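Local coordinates for conserved hypothetical protein (Sulfolobus solfataricus, PDB 2FNA) that is an archaeal AAA+ ATPase that binds ADP and magnesium, probably hydrolyses ATP, and carries a predicted winged helix-turn-helix domain near its C-terminus, at residues Glu319-Asp322 and Ser323-Tyr326. Sequence-based numbering, arbitrary orientation.
Sequences EISD and SEIY
Ser321 and Glu324 grip each other at the first turn of helix 322-334, Ser321 reaching forward to the backbone N of Glu324 and Glu324 folding back over Ser321. Ser321 OG sits between its own backbone N and carbonyl carbon (chi1 69°), which turns it into the helix end. There Ser321 OG accepts from Glu324 N at 3.2 Å, and the N-H...O angle is nearly straight. Glu324 answers with its carboxylate: the chain runs on extended past CG, and Glu324 OE1 accepts from Ser321 OG at 3.1 Å, on its anti side and 18° out of the carboxylate plane. Glu324 OE1 also receives a weak bond from Ser321 N at 3.4 Å, so both the hydroxyl and the amide of the serine point to one oxygen. The other carboxylate oxygen, OE2, makes a long, weak ion pair with Arg291. With an alanine at Ser321, Glu324 N is likely to lose its capping acceptor and OE1 its hydroxyl donor, leaving the glutamate chain freer to swing.

Backbone bonds then carry the turn forward. Tyr326 N meets Asp322 O at 3.0 Å, while the bond from Ile325 N to Ser321 O is weak at 3.4 Å.

The apolar contact lies beside the cap. Ile320 and Ile325 cross at about a right angle, CG2 of Ile320 touching CD1 of Ile325 at 3.9 Å. Both are buried and both also rest on Leu312 of helix 305-316, with Trp305 adding to the cover over Ile325.

The serine-glutamate pairing is a capping box with Ser321 as N-cap, its return bond from Ser321 N to the glutamate being the weak half. It starts a helix packed against helix 305-316 across a short loop, consistent with the helix-turn-helix of the predicted MCM-type winged domain.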
loop_
_atom_site.group_PDB
_atom_site.type_symbol
_atom_site.label_atom_id
_atom_site.label_comp_id
_atom_site.label_asym_id
_atom_site.label_seq_id
_atom_site.Cartn_x
_atom_site.Cartn_y
_atom_site.Cartn_z
ATOM N N GLU A 319 23.165 8.322 -28.151
ATOM C CA GLU A 319 23.597 8.781 -26.839
ATOM C C GLU A 319 22.343 9.209 -26.085
ATOM O O GLU A 319 21.389 9.702 -26.694
ATOM C CB GLU A 319 24.583 9.944 -26.943
ATOM N N ILE A 320 22.338 8.996 -24.774
ATOM C CA ILE A 320 21.189 9.354 -23.919
ATOM C C ILE A 320 21.671 10.246 -22.765
ATOM O O ILE A 320 22.703 9.979 -22.148
ATOM C CB ILE A 320 20.442 8.081 -23.419
ATOM C CG1 ILE A 320 19.686 7.428 -24.582
ATOM C CG2 ILE A 320 19.455 8.406 -22.276
ATOM C CD1 ILE A 320 19.378 5.960 -24.379
ATOM N N SER A 321 20.928 11.314 -22.486
ATOM C CA SER A 321 21.391 12.331 -21.547
ATOM C C SER A 321 21.353 11.817 -20.127
ATOM O O SER A 321 20.687 10.811 -19.830
ATOM C CB SER A 321 20.557 13.610 -21.660
ATOM O OG SER A 321 19.249 13.405 -21.177
ATOM N N ASP A 322 22.060 12.514 -19.245
ATOM C CA ASP A 322 22.020 12.199 -17.816
ATOM C C ASP A 322 20.714 12.642 -17.157
ATOM O O ASP A 322 20.359 12.116 -16.110
ATOM C CB ASP A 322 23.214 12.821 -17.088
ATOM C CG ASP A 322 24.544 12.249 -17.550
ATOM O OD1 ASP A 322 24.574 11.121 -18.099
ATOM O OD2 ASP A 322 25.564 12.938 -17.361
ATOM N N SER A 323 20.014 13.599 -17.766
ATOM C CA SER A 323 18.733 14.098 -17.245
ATOM C C SER A 323 17.644 13.060 -17.414
ATOM O O SER A 323 16.828 12.852 -16.511
ATOM C CB SER A 323 18.278 15.370 -17.973
ATOM O OG SER A 323 19.192 16.436 -17.803
ATOM N N GLU A 324 17.616 12.445 -18.594
ATOM C CA GLU A 324 16.658 11.395 -18.893
ATOM C C GLU A 324 16.881 10.208 -17.951
ATOM O O GLU A 324 15.933 9.741 -17.303
ATOM C CB GLU A 324 16.778 10.960 -20.362
ATOM C CG GLU A 324 16.188 11.967 -21.347
ATOM C CD GLU A 324 16.484 11.636 -22.813
ATOM O OE1 GLU A 324 17.668 11.713 -23.245
ATOM O OE2 GLU A 324 15.516 11.330 -23.543
ATOM N N ILE A 325 18.138 9.765 -17.863
ATOM C CA ILE A 325 18.535 8.633 -17.009
ATOM C C ILE A 325 18.142 8.856 -15.537
ATOM O O ILE A 325 17.590 7.977 -14.904
ATOM C CB ILE A 325 20.066 8.368 -17.049
ATOM C CG1 ILE A 325 20.570 8.101 -18.482
ATOM C CG2 ILE A 325 20.437 7.207 -16.101
ATOM C CD1 ILE A 325 20.508 6.655 -18.937
ATOM N N TYR A 326 18.463 10.034 -15.017
ATOM C CA TYR A 326 18.134 10.421 -13.659
ATOM C C TYR A 326 16.631 10.324 -13.409
ATOM O O TYR A 326 16.194 9.810 -12.375
ATOM C CB TYR A 326 18.607 11.858 -13.405
ATOM C CG TYR A 326 18.271 12.396 -12.023
ATOM C CD1 TYR A 326 19.074 12.095 -10.922
ATOM C CD2 TYR A 326 17.155 13.212 -11.818
ATOM C CE1 TYR A 326 18.779 12.584 -9.657
ATOM C CE2 TYR A 326 16.851 13.705 -10.558
ATOM C CZ TYR A 326 17.667 13.388 -9.482
ATOM O OH TYR A 326 17.372 13.873 -8.226
#